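Local atomic coordinates of putative aminopeptidase (PDB entry 5NTH), a protein that probably acts as a manganese-dependent M17 leucyl aminopeptidase, removing residues from the N termini of peptides, and here binds the inhibitor actinonin. Residues A[20-25]-A[233-238]; A[46-51]-A[122-127]; A[81-86]-A[100-105]; A[227-232]-A[273-278]. All coordinates share one frame; numbering follows the deposited sequence.

Contact 1 (A[20-25]-A[233-238]); sequences AYVQTC and AEIAAA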
loop_
_atom_site.group_PDB
_atom_site.type_symbol
_atom_site.label_atom_id
_atom_site.label_comp_id
_atom_site.label_asym_id
_atom_site.label_seq_id
_atom_site.Cartn_x
_atom_site.Cartn_y
_atom_site.Cartn_z
ATOM N N ALA A 20 11.340 -42.830 -4.857
ATOM C CA ALA A 20 11.855 -42.677 -6.217
ATOM C C ALA A 20 12.546 -41.346 -6.434
ATOM O O ALA A 20 13.579 -41.302 -7.100
ATOM C CB ALA A 20 10.738 -42.831 -7.243
ATOM N N TYR A 21 11.972 -40.267 -5.915
ATOM C CA TYR A 21 12.624 -38.953 -5.975
ATOM C C TYR A 21 13.990 -38.995 -5.290
ATOM O O TYR A 21 14.964 -38.411 -5.783
ATOM C CB TYR A 21 11.779 -37.846 -5.329
ATOM C CG TYR A 21 12.510 -36.542 -5.306
ATOM C CD1 TYR A 21 12.545 -35.716 -6.430
ATOM C CD2 TYR A 21 13.258 -36.184 -4.199
ATOM C CE1 TYR A 21 13.278 -34.538 -6.429
ATOM C CE2 TYR A 21 13.993 -35.000 -4.173
ATOM C CZ TYR A 21 13.989 -34.177 -5.282
ATOM O OH TYR A 21 14.722 -33.027 -5.227
ATOM N N VAL A 22 14.060 -39.686 -4.158
ATOM C CA VAL A 22 15.322 -39.826 -3.438
ATOM C C VAL A 22 16.338 -40.482 -4.355
ATOM O O VAL A 22 17.425 -39.947 -4.549
ATOM C CB VAL A 22 15.129 -40.622 -2.148
ATOM C CG1 VAL A 22 16.458 -41.026 -1.534
ATOM C CG2 VAL A 22 14.341 -39.786 -1.148
ATOM N N GLN A 23 15.955 -41.597 -4.970
ATOM C CA GLN A 23 16.857 -42.315 -5.885
ATOM C C GLN A 23 17.425 -41.458 -6.991
ATOM O O GLN A 23 18.609 -41.591 -7.339
ATOM C CB GLN A 23 16.171 -43.542 -6.513
ATOM C CG GLN A 23 15.958 -44.682 -5.547
ATOM C CD GLN A 23 17.131 -44.826 -4.622
ATOM O OE1 GLN A 23 17.034 -44.534 -3.417
ATOM N NE2 GLN A 23 18.277 -45.202 -5.187
ATOM N N THR A 24 16.599 -40.584 -7.543
ATOM C CA THR A 24 17.047 -39.781 -8.676
ATOM C C THR A 24 18.108 -38.821 -8.179
ATOM O O THR A 24 19.045 -38.488 -8.906
ATOM C CB THR A 24 15.913 -38.989 -9.321
ATOM O OG1 THR A 24 15.422 -38.024 -8.384
ATOM C CG2 THR A 24 14.770 -39.926 -9.763
ATOM N N CYS A 25 17.947 -38.399 -6.928
ATOM C CA CYS A 25 18.907 -37.541 -6.244
ATOM C C CYS A 25 20.185 -38.241 -5.755
ATOM O O CYS A 25 21.271 -37.688 -5.872
ATOM C CB CYS A 25 18.210 -36.843 -5.073
ATOM S SG CYS A 25 17.147 -35.496 -5.592
ATOM N N ALA A 233 17.172 -34.675 4.391
ATOM C CA ALA A 233 18.043 -35.427 5.326
ATOM C C ALA A 233 18.340 -36.879 4.915
ATOM O O ALA A 233 19.452 -37.386 5.099
ATOM C CB ALA A 233 17.437 -35.432 6.711
ATOM N N GLU A 234 17.339 -37.561 4.392
ATOM C CA GLU A 234 17.551 -38.912 3.911
ATOM C C GLU A 234 18.594 -38.940 2.754
ATOM O O GLU A 234 19.378 -39.897 2.618
ATOM C CB GLU A 234 16.216 -39.482 3.475
ATOM C CG GLU A 234 16.204 -40.978 3.278
ATOM C CD GLU A 234 14.885 -41.425 2.699
ATOM O OE1 GLU A 234 13.834 -41.254 3.376
ATOM O OE2 GLU A 234 14.906 -41.902 1.545
ATOM N N ILE A 235 18.588 -37.877 1.947
ATOM C CA ILE A 235 19.456 -37.751 0.811
ATOM C C ILE A 235 20.867 -37.584 1.330
ATOM O O ILE A 235 21.777 -38.313 0.921
ATOM C CB ILE A 235 19.056 -36.575 -0.114
ATOM C CG1 ILE A 235 17.843 -36.946 -0.976
ATOM C CG2 ILE A 235 20.174 -36.219 -1.084
ATOM C CD1 ILE A 235 17.240 -35.802 -1.777
ATOM N N ALA A 236 21.031 -36.633 2.239
ATOM C CA ALA A 236 22.316 -36.369 2.880
ATOM C C ALA A 236 22.901 -37.632 3.510
ATOM O O ALA A 236 24.089 -37.901 3.340
ATOM C CB ALA A 236 22.189 -35.261 3.916
ATOM N N ALA A 237 22.068 -38.425 4.184
ATOM C CA ALA A 237 22.504 -39.736 4.686
ATOM C C ALA A 237 23.074 -40.651 3.574
ATOM O O ALA A 237 24.209 -41.112 3.682
ATOM C CB ALA A 237 21.375 -40.432 5.425
ATOM N N ALA A 238 22.327 -40.876 2.494
ATOM C CA ALA A 238 22.830 -41.723 1.396
ATOM C C ALA A 238 24.179 -41.231 0.860
ATOM O O ALA A 238 25.066 -42.026 0.598
ATOM C CB ALA A 238 21.803 -41.834 0.260
#
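The end of I235 pushes between C25 and Y21: its CD1 lies 3.6 Å from C25 CB and 3.8 Å from C25 SG, while Y21 CE2 touches the same methyl at 4.1 Å. The two side chains, Y21 and I235, cross at about a right angle. I235 places CG1 anti to its carbonyl carbon (chi1 -77°), and the extended second torsion carries CD1 over to the other helix. Beside this, the side chain of E234 crosses that of V22 at about a right angle, bringing OE2 to 3.5 Å from V22 CG2 and 3.6 Å from V22 CG1. Further out, the axes of the segments 20-25 and 233-238 approach to 10.0 Å and cross at -42°. R6 forms a salt bridge with OE1 of E234, and Y21 OH is hydrogen-bonded to T222. L219 of helix 203-221 packs on both C25 and I235. No hydrogen bond joins 20-25 to 233-238, although C25 O accepts one from Y239 OH one residue further on. The N-terminal helix 12-26 is thus fastened to helix 229-243 of the catalytic region mainly by apolar contact, and the glutamate's charge is met by arginine while its aliphatic neighbour only flanks it.

Contact 2 (A[46-51]-A[122-127]); sequences HVLLVG and EAVAAA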
loop_
_atom_site.group_PDB
_atom_site.type_symbol
_atom_site.label_atom_id
_atom_site.label_comp_id
_atom_site.label_asym_id
_atom_site.label_seq_id
_atom_site.Cartn_x
_atom_site.Cartn_y
_atom_site.Cartn_z
ATOM N N HIS A 46 23.413 -31.799 -33.305
ATOM C CA HIS A 46 23.477 -30.332 -33.082
ATOM C C HIS A 46 24.851 -29.920 -32.566
ATOM O O HIS A 46 25.480 -30.654 -31.783
ATOM C CB HIS A 46 22.409 -29.900 -32.063
ATOM C CG HIS A 46 21.033 -30.316 -32.452
ATOM N ND1 HIS A 46 20.135 -29.454 -33.048
ATOM C CD2 HIS A 46 20.429 -31.524 -32.409
ATOM C CE1 HIS A 46 19.019 -30.105 -33.313
ATOM N NE2 HIS A 46 19.173 -31.362 -32.937
ATOM N N VAL A 47 25.294 -28.740 -33.009
ATOM C CA VAL A 47 26.605 -28.229 -32.691
ATOM C C VAL A 47 26.507 -26.763 -32.330
ATOM O O VAL A 47 25.877 -25.998 -33.029
ATOM C CB VAL A 47 27.582 -28.380 -33.868
ATOM C CG1 VAL A 47 28.967 -27.932 -33.459
ATOM C CG2 VAL A 47 27.675 -29.811 -34.308
ATOM N N LEU A 48 27.174 -26.393 -31.243
ATOM C CA LEU A 48 27.335 -25.022 -30.850
ATOM C C LEU A 48 28.825 -24.666 -30.806
ATOM O O LEU A 48 29.650 -25.392 -30.232
ATOM C CB LEU A 48 26.701 -24.793 -29.480
ATOM C CG LEU A 48 27.039 -23.454 -28.811
ATOM C CD1 LEU A 48 26.432 -22.256 -29.544
ATOM C CD2 LEU A 48 26.596 -23.479 -27.364
ATOM N N LEU A 49 29.138 -23.515 -31.378
ATOM C CA LEU A 49 30.470 -22.999 -31.383
ATOM C C LEU A 49 30.413 -21.638 -30.738
ATOM O O LEU A 49 29.639 -20.772 -31.166
ATOM C CB LEU A 49 30.980 -22.884 -32.811
ATOM C CG LEU A 49 32.350 -22.221 -32.953
ATOM C CD1 LEU A 49 33.416 -22.906 -32.102
ATOM C CD2 LEU A 49 32.708 -22.225 -34.426
ATOM N N VAL A 50 31.240 -21.445 -29.712
ATOM C CA VAL A 50 31.157 -20.250 -28.913
ATOM C C VAL A 50 32.533 -19.859 -28.465
ATOM O O VAL A 50 33.281 -20.676 -27.908
ATOM C CB VAL A 50 30.192 -20.407 -27.723
ATOM C CG1 VAL A 50 30.533 -21.612 -26.847
ATOM C CG2 VAL A 50 30.176 -19.136 -26.898
ATOM N N GLY A 51 32.855 -18.595 -28.715
ATOM C CA GLY A 51 34.124 -18.056 -28.296
ATOM C C GLY A 51 34.258 -16.592 -28.607
ATOM O O GLY A 51 33.444 -16.015 -29.321
ATOM N N GLU A 122 24.291 -18.422 -21.514
ATOM C CA GLU A 122 23.195 -17.929 -22.348
ATOM C C GLU A 122 23.225 -18.604 -23.703
ATOM O O GLU A 122 22.183 -18.919 -24.252
ATOM C CB GLU A 122 23.224 -16.408 -22.538
ATOM C CG GLU A 122 22.798 -15.601 -21.306
ATOM C CD GLU A 122 22.928 -14.074 -21.467
ATOM O OE1 GLU A 122 23.255 -13.586 -22.583
ATOM O OE2 GLU A 122 22.692 -13.355 -20.465
ATOM N N ALA A 123 24.414 -18.835 -24.240
ATOM C CA ALA A 123 24.536 -19.378 -25.572
ATOM C C ALA A 123 24.219 -20.871 -25.603
ATOM O O ALA A 123 23.522 -21.351 -26.527
ATOM C CB ALA A 123 25.920 -19.128 -26.096
ATOM N N VAL A 124 24.720 -21.607 -24.608
ATOM C CA VAL A 124 24.355 -23.011 -24.436
ATOM C C VAL A 124 22.833 -23.167 -24.350
ATOM O O VAL A 124 22.242 -23.882 -25.141
ATOM C CB VAL A 124 25.048 -23.643 -23.215
ATOM C CG1 VAL A 124 24.432 -24.985 -22.841
ATOM C CG2 VAL A 124 26.526 -23.842 -23.516
ATOM N N ALA A 125 22.207 -22.451 -23.430
ATOM C CA ALA A 125 20.789 -22.604 -23.143
ATOM C C ALA A 125 19.936 -22.484 -24.359
ATOM O O ALA A 125 18.973 -23.212 -24.498
ATOM C CB ALA A 125 20.348 -21.552 -22.136
ATOM N N ALA A 126 20.288 -21.531 -25.210
ATOM C CA ALA A 126 19.564 -21.267 -26.428
ATOM C C ALA A 126 19.790 -22.353 -27.506
ATOM O O ALA A 126 18.982 -22.517 -28.399
ATOM C CB ALA A 126 19.951 -19.901 -26.969
ATOM N N ALA A 127 20.886 -23.087 -27.439
ATOM C CA ALA A 127 21.139 -24.176 -28.378
ATOM C C ALA A 127 20.452 -25.463 -27.960
ATOM O O ALA A 127 20.155 -26.327 -28.805
ATOM C CB ALA A 127 22.634 -24.418 -28.499
#
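L48 and V50 of a sheet strand pack against A123, V124 and A127 of a helix in a buried, largely apolar strand-on-helix contact without hydrogen bonds, within the N-terminal domain. The chain directions of strand 46-51 and helix 117-127 are nearly antiparallel, at 164° for the local segments, and their axes come within 9.3 Å. L48 carries most of the contact. Its CG stands anti to the backbone N (chi1 168°), and the second torsion turns CD2 onto the helix backbone, where it lies 3.7 Å from V124 CA and 3.8 Å from A123 O. The same methyl, L48 CD2, also meets V124 CG2 at 3.9 Å, so one branch of the leucine touches both main chain and side chain of the helix. Nearer the root of the leucine, L48 CB faces A127 CB at 4.2 Å. Two residues along the strand, V50 CG2 meets A123 CB at 4.3 Å. A123 and A127 are one helical turn apart and both point at the strand; their short side chains let the helix backbone come close to L48. M100 and T102 of the adjoining strand 97-103 flank L48, and T102 also touches A123, while L137 of strand 137-142 packs on A127. The helix therefore lies over several strands. On the strand's other face V47 and L49 pack on F66 and L61. A mixed sheet with helices on both faces, as seen here, is the alpha/beta/alpha layering of the macro-like N-terminal domain of M17 aminopeptidases.

Contact 3 (A[81-86]-A[100-105]); sequences GSTVKT and MVTALP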
loop_
_atom_site.group_PDB
_atom_site.type_symbol
_atom_site.label_atom_id
_atom_site.label_comp_id
_atom_site.label_asym_id
_atom_site.label_seq_id
_atom_site.Cartn_x
_atom_site.Cartn_y
_atom_site.Cartn_z
ATOM N N GLY A 81 29.015 -10.546 -29.651
ATOM C CA GLY A 81 27.731 -10.622 -28.925
ATOM C C GLY A 81 26.546 -11.255 -29.631
ATOM O O GLY A 81 25.551 -11.554 -28.998
ATOM N N SER A 82 26.631 -11.451 -30.940
ATOM C CA SER A 82 25.472 -11.930 -31.707
ATOM C C SER A 82 25.544 -13.446 -31.935
ATOM O O SER A 82 26.452 -14.121 -31.455
ATOM C CB SER A 82 25.316 -11.154 -33.038
ATOM O OG SER A 82 26.367 -11.434 -33.957
ATOM N N THR A 83 24.540 -13.961 -32.640
ATOM C CA THR A 83 24.436 -15.366 -32.952
ATOM C C THR A 83 24.034 -15.552 -34.426
ATOM O O THR A 83 23.241 -14.792 -34.995
ATOM C CB THR A 83 23.453 -16.093 -31.998
ATOM O OG1 THR A 83 24.122 -16.403 -30.779
ATOM C CG2 THR A 83 22.971 -17.403 -32.574
ATOM N N VAL A 84 24.606 -16.583 -35.029
ATOM C CA VAL A 84 24.250 -16.985 -36.358
ATOM C C VAL A 84 24.025 -18.483 -36.346
ATOM O O VAL A 84 24.787 -19.244 -35.759
ATOM C CB VAL A 84 25.326 -16.578 -37.340
ATOM C CG1 VAL A 84 25.054 -17.157 -38.703
ATOM C CG2 VAL A 84 25.387 -15.059 -37.432
ATOM N N LYS A 85 22.949 -18.885 -36.998
ATOM C CA LYS A 85 22.478 -20.250 -36.961
ATOM C C LYS A 85 22.148 -20.736 -38.359
ATOM O O LYS A 85 21.664 -19.972 -39.183
ATOM C CB LYS A 85 21.237 -20.278 -36.109
ATOM C CG LYS A 85 20.688 -21.664 -35.790
ATOM C CD LYS A 85 19.337 -21.567 -35.062
ATOM C CE LYS A 85 19.285 -20.442 -34.020
ATOM N NZ LYS A 85 17.988 -20.487 -33.335
ATOM N N THR A 86 22.400 -22.012 -38.612
ATOM C CA THR A 86 22.200 -22.580 -39.926
ATOM C C THR A 86 22.171 -24.087 -39.873
ATOM O O THR A 86 22.618 -24.699 -38.889
ATOM C CB THR A 86 23.329 -22.135 -40.877
ATOM O OG1 THR A 86 22.970 -22.442 -42.221
ATOM C CG2 THR A 86 24.634 -22.816 -40.552
ATOM N N MET A 100 25.051 -23.711 -34.534
ATOM C CA MET A 100 24.839 -22.386 -33.993
ATOM C C MET A 100 26.205 -21.835 -33.582
ATOM O O MET A 100 27.047 -22.538 -33.031
ATOM C CB MET A 100 23.782 -22.443 -32.868
ATOM C CG MET A 100 23.738 -21.220 -31.951
ATOM S SD MET A 100 22.337 -21.067 -30.789
ATOM C CE MET A 100 23.044 -19.979 -29.526
ATOM N N VAL A 101 26.420 -20.575 -33.909
ATOM C CA VAL A 101 27.697 -19.942 -33.751
ATOM C C VAL A 101 27.509 -18.655 -32.967
ATOM O O VAL A 101 26.827 -17.739 -33.460
ATOM C CB VAL A 101 28.277 -19.571 -35.105
ATOM C CG1 VAL A 101 29.466 -18.609 -34.963
ATOM C CG2 VAL A 101 28.695 -20.828 -35.844
ATOM N N THR A 102 28.171 -18.557 -31.799
ATOM C CA THR A 102 27.976 -17.430 -30.895
ATOM C C THR A 102 29.286 -16.808 -30.450
ATOM O O THR A 102 30.123 -17.446 -29.824
ATOM C CB THR A 102 27.122 -17.823 -29.657
ATOM O OG1 THR A 102 25.851 -18.330 -30.084
ATOM C CG2 THR A 102 26.859 -16.622 -28.762
ATOM N N ALA A 103 29.420 -15.523 -30.743
ATOM C CA ALA A 103 30.531 -14.732 -30.266
ATOM C C ALA A 103 30.242 -14.184 -28.866
ATOM O O ALA A 103 29.163 -13.624 -28.599
ATOM C CB ALA A 103 30.793 -13.595 -31.216
ATOM N N LEU A 104 31.230 -14.344 -27.988
ATOM C CA LEU A 104 31.173 -13.782 -26.677
ATOM C C LEU A 104 31.337 -12.288 -26.824
ATOM O O LEU A 104 31.753 -11.811 -27.880
ATOM C CB LEU A 104 32.264 -14.342 -25.783
ATOM C CG LEU A 104 32.276 -15.876 -25.606
ATOM C CD1 LEU A 104 33.589 -16.345 -24.969
ATOM C CD2 LEU A 104 31.051 -16.412 -24.855
ATOM N N PRO A 105 30.976 -11.533 -25.768
ATOM C CA PRO A 105 31.083 -10.078 -25.842
ATOM C C PRO A 105 32.513 -9.557 -25.874
ATOM O O PRO A 105 33.464 -10.196 -25.348
ATOM C CB PRO A 105 30.363 -9.607 -24.569
ATOM C CG PRO A 105 29.460 -10.747 -24.199
ATOM C CD PRO A 105 30.299 -11.940 -24.514
#
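T83 and T102 both hold OG1 anti to their carbonyl carbons (chi1 -82° and -58°), which brings the two hydroxyls together on one face of the sheet. The hydroxyls are hydrogen-bonded, T83 OG1 to T102 OG1 at 2.7 Å, and either may donate. On that face the extended M100 chain passes T83 at a slant: M100 CG lies 3.9 Å from T83 CG2, and M100 CE is at a like distance from T83 OG1. The backbones pair antiparallel. V84 and V101 form the hydrogen-bonded pair, V84 N to V101 O at 3.0 Å and V101 N to V84 O at 2.8 Å, whereas T83-T102 and K85-M100 are non-hydrogen-bonded pairs. Toward G81 the pairing weakens: the bond from A103 N to S82 O is weak, 3.4 Å, and G81 N makes weak bonds to A103 O and L104 O. V84 and V101 face helix 69-77, whereas M100 and T102 face helix 117-127. T86 meets T86 and L87 of a neighbouring subunit. Strands 83-88 and 97-103 form a beta hairpin, whose first strand is one of the two edge strands of the N-terminal domain's mixed sheet within this chain.

Contact 4 (A[227-232]-A[273-278]); sequences LDTVVY and PAHLVT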
loop_
_atom_site.group_PDB
_atom_site.type_symbol
_atom_site.label_atom_id
_atom_site.label_comp_id
_atom_site.label_asym_id
_atom_site.label_seq_id
_atom_site.Cartn_x
_atom_site.Cartn_y
_atom_site.Cartn_z
ATOM N N LEU A 227 10.699 -31.929 -1.587
ATOM C CA LEU A 227 11.931 -31.717 -0.864
ATOM C C LEU A 227 11.691 -30.925 0.407
ATOM O O LEU A 227 11.816 -29.692 0.435
ATOM C CB LEU A 227 12.992 -31.008 -1.701
ATOM C CG LEU A 227 14.331 -30.990 -0.954
ATOM C CD1 LEU A 227 14.936 -32.373 -0.821
ATOM C CD2 LEU A 227 15.283 -30.087 -1.677
ATOM N N ASP A 228 11.402 -31.666 1.464
ATOM C CA ASP A 228 11.241 -31.111 2.798
ATOM C C ASP A 228 12.462 -31.510 3.612
ATOM O O ASP A 228 13.410 -32.078 3.082
ATOM C CB ASP A 228 9.927 -31.615 3.424
ATOM C CG ASP A 228 9.873 -33.133 3.573
ATOM O OD1 ASP A 228 10.912 -33.773 3.749
ATOM O OD2 ASP A 228 8.777 -33.696 3.516
ATOM N N THR A 229 12.431 -31.253 4.902
ATOM C CA THR A 229 13.591 -31.497 5.729
ATOM C C THR A 229 13.872 -32.951 5.989
ATOM O O THR A 229 15.008 -33.296 6.241
ATOM C CB THR A 229 13.472 -30.815 7.098
ATOM O OG1 THR A 229 12.371 -31.362 7.830
ATOM C CG2 THR A 229 13.308 -29.299 6.919
ATOM N N VAL A 230 12.857 -33.801 5.966
ATOM C CA VAL A 230 13.084 -35.233 6.201
ATOM C C VAL A 230 13.670 -35.892 4.963
ATOM O O VAL A 230 14.482 -36.810 5.061
ATOM C CB VAL A 230 11.800 -35.945 6.670
ATOM C CG1 VAL A 230 11.967 -37.454 6.697
ATOM C CG2 VAL A 230 11.452 -35.472 8.074
ATOM N N VAL A 231 13.260 -35.408 3.805
ATOM C CA VAL A 231 13.692 -36.000 2.564
ATOM C C VAL A 231 15.109 -35.536 2.311
ATOM O O VAL A 231 15.988 -36.361 2.093
ATOM C CB VAL A 231 12.771 -35.620 1.386
ATOM C CG1 VAL A 231 13.397 -36.013 0.042
ATOM C CG2 VAL A 231 11.427 -36.313 1.540
ATOM N N TYR A 232 15.311 -34.216 2.350
ATOM C CA TYR A 232 16.634 -33.610 2.252
ATOM C C TYR A 232 17.611 -34.319 3.187
ATOM O O TYR A 232 18.746 -34.567 2.811
ATOM C CB TYR A 232 16.564 -32.143 2.628
ATOM C CG TYR A 232 17.642 -31.256 2.074
ATOM C CD1 TYR A 232 18.846 -31.762 1.572
ATOM C CD2 TYR A 232 17.462 -29.878 2.071
ATOM C CE1 TYR A 232 19.816 -30.921 1.070
ATOM C CE2 TYR A 232 18.422 -29.021 1.570
ATOM C CZ TYR A 232 19.605 -29.534 1.072
ATOM O OH TYR A 232 20.578 -28.661 0.566
ATOM N N PRO A 273 9.998 -31.650 10.809
ATOM C CA PRO A 273 10.805 -30.918 11.798
ATOM C C PRO A 273 12.192 -30.423 11.350
ATOM O O PRO A 273 12.683 -30.782 10.292
ATOM C CB PRO A 273 10.923 -31.916 12.951
ATOM C CG PRO A 273 10.842 -33.247 12.289
ATOM C CD PRO A 273 10.015 -33.102 11.052
ATOM N N ALA A 274 12.792 -29.597 12.194
ATOM C CA ALA A 274 14.111 -29.062 11.945
ATOM C C ALA A 274 15.233 -30.110 12.098
ATOM O O ALA A 274 15.086 -31.082 12.831
ATOM C CB ALA A 274 14.363 -27.881 12.865
ATOM N N HIS A 275 16.335 -29.905 11.371
ATOM C CA HIS A 275 17.537 -30.725 11.515
ATOM C C HIS A 275 18.768 -29.861 11.390
ATOM O O HIS A 275 18.854 -29.017 10.496
ATOM C CB HIS A 275 17.720 -31.757 10.394
ATOM C CG HIS A 275 16.598 -32.725 10.217
ATOM N ND1 HIS A 275 15.349 -32.348 9.778
ATOM C CD2 HIS A 275 16.575 -34.078 10.308
ATOM C CE1 HIS A 275 14.587 -33.424 9.665
ATOM N NE2 HIS A 275 15.309 -34.488 9.972
ATOM N N LEU A 276 19.745 -30.121 12.249
ATOM C CA LEU A 276 21.116 -29.798 11.911
ATOM C C LEU A 276 21.763 -31.075 11.418
ATOM O O LEU A 276 21.801 -32.081 12.114
ATOM C CB LEU A 276 21.869 -29.190 13.084
ATOM C CG LEU A 276 21.614 -27.692 13.251
ATOM C CD1 LEU A 276 22.185 -27.244 14.566
ATOM C CD2 LEU A 276 22.254 -26.870 12.147
ATOM N N VAL A 277 22.231 -31.039 10.187
ATOM C CA VAL A 277 22.847 -32.191 9.594
ATOM C C VAL A 277 24.242 -31.751 9.196
ATOM O O VAL A 277 24.390 -30.746 8.483
ATOM C CB VAL A 277 22.089 -32.653 8.350
ATOM C CG1 VAL A 277 22.700 -33.942 7.807
ATOM C CG2 VAL A 277 20.612 -32.834 8.656
ATOM N N THR A 278 25.246 -32.498 9.665
ATOM C CA THR A 278 26.623 -32.205 9.356
ATOM C C THR A 278 27.322 -33.453 8.850
ATOM O O THR A 278 27.264 -34.509 9.485
ATOM C CB THR A 278 27.391 -31.684 10.557
ATOM O OG1 THR A 278 26.882 -30.402 10.931
ATOM C CG2 THR A 278 28.892 -31.557 10.202
#
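T229 and H275 cross at a slant, with the carbonyl oxygen of T229 over one face of the imidazole: T229 O stands 3.4 Å above the plane of the H275 ring, offset toward its rim, and is 3.5 Å from H275 CE1. V230 approaches the same ring from another direction, placing V230 CG2 at its edge, 4.1 Å from H275 CE1. That valine methyl also touches P273, with V230 CG2 4.1 Å from P273 CD, so it sits beside both proline and histidine. The T229 hydroxyl is turned between its backbone N and carbonyl carbon (chi1 63°), a rotation that points OG1 at the chain before the strand. There T229 OG1 donates to P273 O at 2.5 Å; the donor is tilted 19° from the carbonyl plane. Just ahead of T229, D228 is the N-cap of helix 229-243. Its OD1 accepts from V231 N at 2.9 Å and, more weakly, from V230 N, while OD2 forms a salt bridge with R8. This first turn of the helix packs against strand 275-282, next to the edge strand 246-251 of the catalytic domain's sheet, with the T229 side chain about 13 Å from a bound manganese ion. One hydroxyl-to-carbonyl bond thus fixes the helix start to the entry of strand 275-282; the rest is packing of V230 on P273 and H275, with the T229 carbonyl over the histidine ring and D228 capping the amides of V230 and V231.

How the contacts relate
From the N terminus, helix 12-26 opens contact 1, which closes only at 233-238, far along the chain. Inside that long loop lies contact 2, between 46-51 and 122-127, and inside contact 2 lies the short hairpin of contact 3. Contacts 2 and 3 touch, because strands 46-51 and 97-103 are neighbours in the N-terminal sheet. Contact 4 opens at 227-232, before contact 1 has closed, and ends at 273-278, so the two cross. They share helix 229-243, which ties the N-terminal helix to the sheet of the catalytic domain. Contacts 2 and 4 lie on opposite sides of the chain's centre, their centres about 37 Å apart.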